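Local coordinates for protein transcriptional regulator PA3341 (Pseudomonas aeruginosa, PDB 2FBH) that probably binds DNA as a dimeric, zinc-binding transcription regulator of the MarR family, with a winged helix-turn-helix fold, at residues L41-L46 with L58-V62; E25-L30 with I112-V116; Q79-L85 with I96-A102. One frame throughout, in Å; residues are numbered along the deposited sequence.

Contact 1 of 3, residues L41-L46 with L58-V62; sequences LVLLHL and LAQSV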
loop_
_atom_site.group_PDB
_atom_site.type_symbol
_atom_site.label_atom_id
_atom_site.label_comp_id
_atom_site.label_asym_id
_atom_site.label_seq_id
_atom_site.Cartn_x
_atom_site.Cartn_y
_atom_site.Cartn_z
ATOM N N LEU A 41 8.660 -9.436 -2.742
ATOM C CA LEU A 41 7.341 -9.248 -3.380
ATOM C C LEU A 41 7.404 -9.346 -4.924
ATOM O O LEU A 41 6.469 -9.777 -5.564
ATOM C CB LEU A 41 6.767 -7.911 -2.936
ATOM C CG LEU A 41 5.261 -7.648 -2.876
ATOM C CD1 LEU A 41 4.816 -6.940 -4.125
ATOM C CD2 LEU A 41 4.441 -8.927 -2.654
ATOM N N VAL A 42 8.544 -8.956 -5.489
ATOM C CA VAL A 42 8.888 -9.264 -6.866
ATOM C C VAL A 42 9.007 -10.786 -7.074
ATOM O O VAL A 42 8.367 -11.301 -7.972
ATOM C CB VAL A 42 10.178 -8.473 -7.299
ATOM C CG1 VAL A 42 10.641 -8.915 -8.681
ATOM C CG2 VAL A 42 9.888 -6.916 -7.290
ATOM N N LEU A 43 9.803 -11.502 -6.231
ATOM C CA LEU A 43 9.934 -12.949 -6.244
ATOM C C LEU A 43 8.586 -13.614 -6.116
ATOM O O LEU A 43 8.255 -14.534 -6.849
ATOM C CB LEU A 43 10.785 -13.403 -5.067
ATOM C CG LEU A 43 12.274 -13.106 -5.240
ATOM C CD1 LEU A 43 13.037 -13.771 -4.087
ATOM C CD2 LEU A 43 12.856 -13.677 -6.652
ATOM N N LEU A 44 7.774 -13.095 -5.192
ATOM C CA LEU A 44 6.493 -13.768 -4.950
ATOM C C LEU A 44 5.662 -13.660 -6.216
ATOM O O LEU A 44 5.088 -14.653 -6.645
ATOM C CB LEU A 44 5.782 -13.101 -3.801
ATOM C CG LEU A 44 5.194 -14.010 -2.780
ATOM C CD1 LEU A 44 4.117 -13.221 -2.065
ATOM C CD2 LEU A 44 4.732 -15.358 -3.360
ATOM N N HIS A 45 5.637 -12.483 -6.845
ATOM C CA HIS A 45 4.851 -12.302 -8.043
ATOM C C HIS A 45 5.378 -13.097 -9.246
ATOM O O HIS A 45 4.602 -13.633 -10.051
ATOM C CB HIS A 45 4.713 -10.831 -8.333
ATOM C CG HIS A 45 3.754 -10.134 -7.394
ATOM N ND1 HIS A 45 2.626 -9.466 -7.837
ATOM C CD2 HIS A 45 3.728 -10.050 -6.039
ATOM C CE1 HIS A 45 1.983 -8.947 -6.798
ATOM N NE2 HIS A 45 2.630 -9.288 -5.696
ATOM N N LEU A 46 6.700 -13.232 -9.342
ATOM C CA LEU A 46 7.270 -14.098 -10.357
ATOM C C LEU A 46 6.865 -15.535 -10.145
ATOM O O LEU A 46 6.635 -16.279 -11.102
ATOM C CB LEU A 46 8.818 -13.983 -10.339
ATOM C CG LEU A 46 9.290 -12.713 -10.995
ATOM C CD1 LEU A 46 10.842 -12.608 -10.723
ATOM C CD2 LEU A 46 9.039 -12.700 -12.484
ATOM N N LEU A 58 5.694 -6.498 -14.593
ATOM C CA LEU A 58 6.047 -6.803 -13.213
ATOM C C LEU A 58 5.884 -5.572 -12.310
ATOM O O LEU A 58 5.463 -5.690 -11.168
ATOM C CB LEU A 58 7.497 -7.307 -13.188
ATOM C CG LEU A 58 8.031 -7.981 -11.938
ATOM C CD1 LEU A 58 7.113 -9.091 -11.324
ATOM C CD2 LEU A 58 9.439 -8.564 -12.310
ATOM N N ALA A 59 6.207 -4.407 -12.846
ATOM C CA ALA A 59 6.128 -3.158 -12.114
ATOM C C ALA A 59 4.647 -2.888 -11.786
ATOM O O ALA A 59 4.286 -2.656 -10.623
ATOM C CB ALA A 59 6.705 -2.046 -12.963
ATOM N N GLN A 60 3.802 -2.975 -12.817
ATOM C CA GLN A 60 2.343 -2.933 -12.669
ATOM C C GLN A 60 1.885 -3.765 -11.483
ATOM O O GLN A 60 1.310 -3.219 -10.532
ATOM C CB GLN A 60 1.629 -3.342 -13.971
ATOM C CG GLN A 60 1.535 -2.194 -14.981
ATOM C CD GLN A 60 1.057 -2.592 -16.393
ATOM O OE1 GLN A 60 0.781 -3.781 -16.697
ATOM N NE2 GLN A 60 0.972 -1.584 -17.276
ATOM N N SER A 61 2.187 -5.058 -11.491
ATOM C CA SER A 61 1.596 -5.952 -10.505
ATOM C C SER A 61 2.206 -5.890 -9.110
ATOM O O SER A 61 1.500 -6.124 -8.125
ATOM C CB SER A 61 1.509 -7.397 -11.033
ATOM O OG SER A 61 2.561 -8.244 -10.629
ATOM N N VAL A 62 3.509 -5.614 -9.036
ATOM C CA VAL A 62 4.228 -5.500 -7.770
ATOM C C VAL A 62 3.885 -4.178 -7.079
ATOM O O VAL A 62 3.925 -4.066 -5.832
ATOM C CB VAL A 62 5.732 -5.564 -8.018
ATOM C CG1 VAL A 62 6.485 -4.924 -6.875
ATOM C CG2 VAL A 62 6.152 -7.007 -8.230
#

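Contact 2 of 3, residues E25-L30 with I112-V116; sequences ELDRRL and IAASV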
loop_
_atom_site.group_PDB
_atom_site.type_symbol
_atom_site.label_atom_id
_atom_site.label_comp_id
_atom_site.label_asym_id
_atom_site.label_seq_id
_atom_site.Cartn_x
_atom_site.Cartn_y
_atom_site.Cartn_z
ATOM N N GLU A 25 3.380 -7.576 8.234
ATOM C CA GLU A 25 3.494 -8.893 8.879
ATOM C C GLU A 25 4.273 -9.891 7.979
ATOM O O GLU A 25 5.125 -10.642 8.430
ATOM C CB GLU A 25 2.092 -9.477 9.214
ATOM C CG GLU A 25 2.191 -10.870 9.889
ATOM C CD GLU A 25 2.897 -10.851 11.306
ATOM O OE1 GLU A 25 3.012 -9.777 11.967
ATOM O OE2 GLU A 25 3.328 -11.971 11.733
ATOM N N LEU A 26 3.963 -9.873 6.689
ATOM C CA LEU A 26 4.716 -10.731 5.763
ATOM C C LEU A 26 6.189 -10.285 5.753
ATOM O O LEU A 26 7.094 -11.148 5.764
ATOM C CB LEU A 26 4.089 -10.582 4.344
ATOM C CG LEU A 26 4.520 -11.604 3.315
ATOM C CD1 LEU A 26 4.775 -13.105 3.809
ATOM C CD2 LEU A 26 3.353 -11.549 2.352
ATOM N N ASP A 27 6.453 -8.981 5.706
ATOM C CA ASP A 27 7.857 -8.500 5.697
ATOM C C ASP A 27 8.558 -8.962 6.971
ATOM O O ASP A 27 9.689 -9.400 6.891
ATOM C CB ASP A 27 7.899 -6.963 5.630
ATOM C CG ASP A 27 9.329 -6.425 5.413
ATOM O OD1 ASP A 27 9.961 -6.790 4.399
ATOM O OD2 ASP A 27 9.776 -5.700 6.293
ATOM N N ARG A 28 7.869 -8.909 8.116
ATOM C CA ARG A 28 8.415 -9.475 9.383
ATOM C C ARG A 28 8.733 -10.970 9.285
ATOM O O ARG A 28 9.836 -11.405 9.647
ATOM C CB ARG A 28 7.391 -9.244 10.492
ATOM C CG ARG A 28 7.621 -10.092 11.768
ATOM C CD ARG A 28 6.543 -9.831 12.872
ATOM N NE ARG A 28 6.743 -10.705 14.006
ATOM C CZ ARG A 28 7.515 -10.372 15.072
ATOM N NH1 ARG A 28 7.664 -11.183 16.118
ATOM N NH2 ARG A 28 8.135 -9.245 15.086
ATOM N N ARG A 29 7.794 -11.768 8.764
ATOM C CA ARG A 29 8.052 -13.211 8.681
ATOM C C ARG A 29 9.091 -13.597 7.660
ATOM O O ARG A 29 9.695 -14.675 7.808
ATOM C CB ARG A 29 6.754 -14.035 8.565
ATOM C CG ARG A 29 5.764 -13.679 9.735
ATOM C CD ARG A 29 4.765 -14.842 9.836
ATOM N NE ARG A 29 3.610 -14.338 10.558
ATOM C CZ ARG A 29 2.540 -15.080 10.734
ATOM N NH1 ARG A 29 2.545 -16.299 10.179
ATOM N NH2 ARG A 29 1.482 -14.563 11.385
ATOM N N LEU A 30 9.341 -12.698 6.692
ATOM C CA LEU A 30 10.328 -12.936 5.675
ATOM C C LEU A 30 11.733 -12.294 5.993
ATOM O O LEU A 30 12.662 -12.447 5.151
ATOM C CB LEU A 30 9.873 -12.431 4.327
ATOM C CG LEU A 30 8.645 -13.194 3.797
ATOM C CD1 LEU A 30 8.106 -12.578 2.547
ATOM C CD2 LEU A 30 8.964 -14.702 3.453
ATOM N N ILE A 112 5.613 -19.226 3.822
ATOM C CA ILE A 112 5.433 -18.167 4.867
ATOM C C ILE A 112 4.240 -17.265 4.526
ATOM O O ILE A 112 3.453 -16.926 5.411
ATOM C CB ILE A 112 6.769 -17.346 5.030
ATOM C CG1 ILE A 112 7.844 -18.272 5.624
ATOM C CG2 ILE A 112 6.552 -16.119 5.868
ATOM C CD1 ILE A 112 9.316 -17.675 5.561
ATOM N N ALA A 113 4.049 -16.949 3.241
ATOM C CA ALA A 113 2.896 -16.146 2.814
ATOM C C ALA A 113 1.552 -16.921 3.106
ATOM O O ALA A 113 0.590 -16.301 3.590
ATOM C CB ALA A 113 2.977 -15.818 1.357
ATOM N N ALA A 114 1.544 -18.239 2.892
ATOM C CA ALA A 114 0.394 -19.066 3.293
ATOM C C ALA A 114 0.149 -19.017 4.791
ATOM O O ALA A 114 -1.013 -18.929 5.215
ATOM C CB ALA A 114 0.581 -20.435 2.827
ATOM N N SER A 115 1.208 -19.033 5.589
ATOM C CA SER A 115 1.039 -18.929 7.038
ATOM C C SER A 115 0.365 -17.583 7.438
ATOM O O SER A 115 -0.553 -17.525 8.258
ATOM C CB SER A 115 2.391 -19.084 7.733
ATOM O OG SER A 115 2.126 -19.298 9.084
ATOM N N VAL A 116 0.851 -16.490 6.869
ATOM C CA VAL A 116 0.282 -15.169 7.221
ATOM C C VAL A 116 -1.210 -15.180 6.800
ATOM O O VAL A 116 -2.060 -14.702 7.531
ATOM C CB VAL A 116 1.056 -14.042 6.525
ATOM C CG1 VAL A 116 0.363 -12.707 6.786
ATOM C CG2 VAL A 116 2.551 -14.003 7.116
HETATM O O HOH W 1 4.749 -18.426 9.873
#

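Contact 3 of 3, residues Q79-L85 with I96-A102; sequences QGLVRRL and IVLTPKA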
loop_
_atom_site.group_PDB
_atom_site.type_symbol
_atom_site.label_atom_id
_atom_site.label_comp_id
_atom_site.label_asym_id
_atom_site.label_seq_id
_atom_site.Cartn_x
_atom_site.Cartn_y
_atom_site.Cartn_z
ATOM N N GLN A 79 22.069 -11.621 -6.827
ATOM C CA GLN A 79 21.977 -12.782 -5.948
ATOM C C GLN A 79 21.675 -14.074 -6.764
ATOM O O GLN A 79 21.503 -15.180 -6.203
ATOM C CB GLN A 79 20.923 -12.528 -4.818
ATOM C CG GLN A 79 21.076 -11.235 -3.897
ATOM C CD GLN A 79 19.776 -10.826 -3.037
ATOM O OE1 GLN A 79 18.710 -10.403 -3.567
ATOM N NE2 GLN A 79 19.906 -10.913 -1.713
ATOM N N GLY A 80 21.656 -13.965 -8.105
ATOM C CA GLY A 80 21.438 -15.134 -8.948
ATOM C C GLY A 80 20.000 -15.691 -8.867
ATOM O O GLY A 80 19.783 -16.877 -9.131
ATOM N N LEU A 81 19.051 -14.838 -8.496
ATOM C CA LEU A 81 17.640 -15.267 -8.306
ATOM C C LEU A 81 16.786 -15.035 -9.563
ATOM O O LEU A 81 15.746 -15.725 -9.799
ATOM C CB LEU A 81 17.025 -14.576 -7.085
ATOM C CG LEU A 81 17.740 -14.907 -5.777
ATOM C CD1 LEU A 81 17.191 -14.006 -4.602
ATOM C CD2 LEU A 81 17.694 -16.402 -5.395
ATOM N N VAL A 82 17.162 -14.023 -10.350
ATOM C CA VAL A 82 16.468 -13.770 -11.597
ATOM C C VAL A 82 17.442 -13.596 -12.765
ATOM O O VAL A 82 18.601 -13.288 -12.539
ATOM C CB VAL A 82 15.579 -12.499 -11.571
ATOM C CG1 VAL A 82 14.457 -12.576 -10.395
ATOM C CG2 VAL A 82 16.355 -11.251 -11.387
ATOM N N ARG A 83 16.930 -13.791 -13.981
ATOM C CA ARG A 83 17.615 -13.411 -15.240
ATOM C C ARG A 83 16.671 -12.603 -16.085
ATOM O O ARG A 83 15.421 -12.705 -15.933
ATOM C CB ARG A 83 18.094 -14.649 -15.996
ATOM C CG ARG A 83 19.128 -15.420 -15.200
ATOM C CD ARG A 83 19.639 -16.556 -15.984
ATOM N NE ARG A 83 20.508 -16.123 -17.099
ATOM C CZ ARG A 83 20.799 -16.917 -18.118
ATOM N NH1 ARG A 83 21.576 -16.503 -19.126
ATOM N NH2 ARG A 83 20.265 -18.116 -18.133
ATOM N N ARG A 84 17.247 -11.725 -16.916
ATOM C CA ARG A 84 16.460 -11.016 -17.926
ATOM C C ARG A 84 16.804 -11.576 -19.294
ATOM O O ARG A 84 17.957 -11.451 -19.734
ATOM C CB ARG A 84 16.758 -9.539 -17.838
ATOM C CG ARG A 84 16.542 -9.026 -16.441
ATOM C CD ARG A 84 17.116 -7.672 -16.428
ATOM N NE ARG A 84 17.847 -7.437 -15.204
ATOM C CZ ARG A 84 17.689 -6.363 -14.456
ATOM N NH1 ARG A 84 16.821 -5.447 -14.835
ATOM N NH2 ARG A 84 18.413 -6.200 -13.353
ATOM N N LEU A 85 15.814 -12.201 -19.942
ATOM C CA LEU A 85 16.008 -13.118 -21.078
ATOM C C LEU A 85 14.959 -12.881 -22.163
ATOM O O LEU A 85 13.903 -12.339 -21.881
ATOM C CB LEU A 85 15.919 -14.593 -20.650
ATOM C CG LEU A 85 17.137 -15.221 -19.955
ATOM C CD1 LEU A 85 16.824 -16.639 -19.435
ATOM C CD2 LEU A 85 18.317 -15.289 -20.911
ATOM N N ILE A 96 11.504 -11.375 -17.368
ATOM C CA ILE A 96 12.181 -11.655 -16.109
ATOM C C ILE A 96 11.849 -13.073 -15.763
ATOM O O ILE A 96 10.704 -13.457 -15.736
ATOM C CB ILE A 96 11.812 -10.632 -15.027
ATOM C CG1 ILE A 96 12.221 -9.241 -15.524
ATOM C CG2 ILE A 96 12.589 -10.981 -13.755
ATOM C CD1 ILE A 96 11.143 -8.342 -15.612
ATOM N N VAL A 97 12.856 -13.888 -15.559
ATOM C CA VAL A 97 12.654 -15.285 -15.314
ATOM C C VAL A 97 13.354 -15.643 -13.992
ATOM O O VAL A 97 14.471 -15.180 -13.717
ATOM C CB VAL A 97 13.268 -16.140 -16.476
ATOM C CG1 VAL A 97 13.027 -17.618 -16.230
ATOM C CG2 VAL A 97 12.690 -15.692 -17.836
ATOM N N LEU A 98 12.741 -16.520 -13.208
ATOM C CA LEU A 98 13.422 -17.086 -12.053
ATOM C C LEU A 98 14.456 -18.108 -12.453
ATOM O O LEU A 98 14.286 -18.830 -13.451
ATOM C CB LEU A 98 12.417 -17.816 -11.137
ATOM C CG LEU A 98 11.326 -16.928 -10.552
ATOM C CD1 LEU A 98 10.153 -17.790 -9.979
ATOM C CD2 LEU A 98 11.968 -16.158 -9.410
ATOM N N THR A 99 15.450 -18.255 -11.600
ATOM C CA THR A 99 16.443 -19.306 -11.743
ATOM C C THR A 99 16.127 -20.510 -10.852
ATOM O O THR A 99 15.431 -20.385 -9.833
ATOM C CB THR A 99 17.843 -18.801 -11.302
ATOM O OG1 THR A 99 17.790 -18.457 -9.915
ATOM C CG2 THR A 99 18.317 -17.569 -12.105
ATOM N N PRO A 100 16.669 -21.686 -11.209
ATOM C CA PRO A 100 16.641 -22.873 -10.356
ATOM C C PRO A 100 17.131 -22.567 -8.928
ATOM O O PRO A 100 16.513 -23.029 -7.973
ATOM C CB PRO A 100 17.587 -23.824 -11.096
ATOM C CG PRO A 100 17.218 -23.561 -12.495
ATOM C CD PRO A 100 17.276 -22.009 -12.521
ATOM N N LYS A 101 18.166 -21.735 -8.794
ATOM C CA LYS A 101 18.627 -21.292 -7.480
ATOM C C LYS A 101 17.508 -20.723 -6.673
ATOM O O LYS A 101 17.516 -20.859 -5.451
ATOM C CB LYS A 101 19.716 -20.214 -7.547
ATOM C CG LYS A 101 20.229 -19.833 -6.131
ATOM C CD LYS A 101 21.396 -18.820 -6.119
ATOM C CE LYS A 101 21.551 -18.252 -4.671
ATOM N NZ LYS A 101 22.451 -17.055 -4.486
ATOM N N ALA A 102 16.594 -20.019 -7.327
ATOM C CA ALA A 102 15.566 -19.301 -6.607
ATOM C C ALA A 102 14.538 -20.260 -6.006
ATOM O O ALA A 102 13.746 -19.832 -5.162
ATOM C CB ALA A 102 14.858 -18.327 -7.506
#

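Contact 1 of 3, residues L41-L46 with L58-V62
The imidazole of His-45 meets helix 55-62 in two ways. Over one face lies Val-62, whose CG2 sits 4.0 Å above the ring plane, displaced toward the rim. At the edge, near the plane, Ser-61 OG is 3.0 Å from His-45 ND1, and this hydrogen bond, bent to 145°, could run in either direction. The hydroxyl, together with the zinc, should limit rotation of the ring, while the methyl packs on one face. A chi1 of -74° swings the ring toward helix 55-62, and its turn about chi2 points ND1 at Ser-61 OG. His-45 and His-49 bind a zinc ion seen in the crystal; Ser-61 is therefore probably a second-shell residue that helps orient this metal ligand through ND1.

Beside the ring the contact is apolar and buried. Val-42 divides its branches: CG1 meets Leu-58 CD2 at 3.8 Å, the two side chains crossing at about a right angle, while CG2 packs 3.9 Å from Val-62 CG2. The same Val-62 methyl approaches the backbone at Val-42 CA (3.8 Å), where the alpha carbons of Val-42 and Val-62 are 6.1 Å apart. Leu-46 touches Leu-58 more lightly, CD2 to CD2 at 4.2 Å. Leu-69 of helix 66-78 continues this core, packing on both Val-42 and Leu-58.

The short segment axes pass 10.0 Å apart at 107°, a steep crossing consistent with helix 39-48 packing against the first helix, 55-62, of the helix-turn-helix in a MarR-type winged-helix domain.

Contact 2 of 3, residues E25-L30 with I112-V116
Glu-25 OE2 is gripped by two nitrogens of Arg-29, and both side chains lie against Val-116. Arg-29 NE donates to Glu-25 OE2 at 2.7 Å and 166°, on the anti lone pair and essentially in the guanidinium plane; a second bond to this oxygen, from NH2, is weak. The glutamate is bent at chi2 (64°), which turns its carboxylate toward the arginine one helical turn on. NH2 also forms a salt bridge with Asp-119, farther along helix 102-120. Ser-115 OG lies at the guanidinium edge, in its plane, and a water bonds to that hydroxyl and, weakly, to Arg-29 NH1.

Val-116 covers one face of the guanidinium, CG2 3.5 Å from its plane, offset toward the rim, and 3.6 Å from Arg-29 CD, while CG1 packs on Glu-25 CG at 4.0 Å. Toward the end of helix 11-29 the contact becomes mainly apolar. Ile-112 CG2 presses on Arg-29 CB at 3.4 Å, and Ile-112 CD1 meets Leu-30 CD2 at 3.7 Å. Leu-26 CD1 reaches the backbone at Ala-113 CA, also 3.7 Å away, and Trp-40 packs against both leucines.

The two short helical segments cross at 137°, obliquely antiparallel, and Glu-25 packs on Leu-143 of the second subunit. Glu-25 and Asp-119 probably offset the like charge of Arg-146 of the second subunit, and their bonds, with Val-116 on one face, should limit rotation of the guanidinium.

Contact 3 of 3, residues Q79-L85 with I96-A102
Strands 82-85 and 95-98 pair as an antiparallel beta hairpin, and the flanking residues 79-81 and 99-102 join at its base, at the edge of the fold where helix 66-78 ends and helix 102-120 begins. The register rests on Arg-83 and Val-97, a hydrogen-bonded pair: Arg-83 N gives to Val-97 O at 2.8 Å and 165°, and Val-97 N returns to Arg-83 O at 2.8 Å and 168°, both nearly straight onto the carbonyls. Non-hydrogen-bonded pairs flank it, Val-82 with Leu-98 and Arg-84 with Ile-96. Their side chains share the face turned to the helices; Val-82 and Ile-96 lie side by side, CB to CG2 at 4.0 Å, and both pack on Leu-46.

In a MarR-type protein this hairpin is the wing of the winged helix-turn-helix. Its Arg-84 reaches helix 66-78, forming salt bridges with Glu-77 and Asp-74.

At the open end of the hairpin, before strand 82-85 and after strand 95-98, further bonds continue the contact. Thr-99 N donates to Leu-81 O at 3.1 Å, from above the carbonyl plane and off its lone pairs. Thr-99 OG1, placed between its own backbone N and carbonyl carbon by a chi1 of 63°, donates to Gly-80 O at 2.7 Å in the carbonyl plane, and weakly accepts from Ala-102 N, a capping bond where helix 102-120 starts. Gly-80, with positive phi, closes helix 66-78 in a Schellman motif. The extended chain of Lys-101 spans the junction, NZ giving a 2.7 Å bond to Gln-79 O, while Leu-81 CD2 rests on Ala-102 CB at 4.0 Å.

From the N terminus, helix 11-29 supplies the first half of contact 2, whose partner follows 82 residues later on helix 102-120. The wide loop so closed encloses both others, which follow in series without crossing. Contact 1 closes first, bringing helix 55-62 back to helix 39-48; contact 3 then joins the two strands of the wing. Contacts 1 and 3 touch directly, Leu-46 CD1 lying 3.6 Å from Val-82 CG1, so wing and helices share one core. Contact 2 touches neither, but helix 102-120 runs from the hairpin to it, tying the DNA-binding part, as inferred from the family, to the dimer-forming helices.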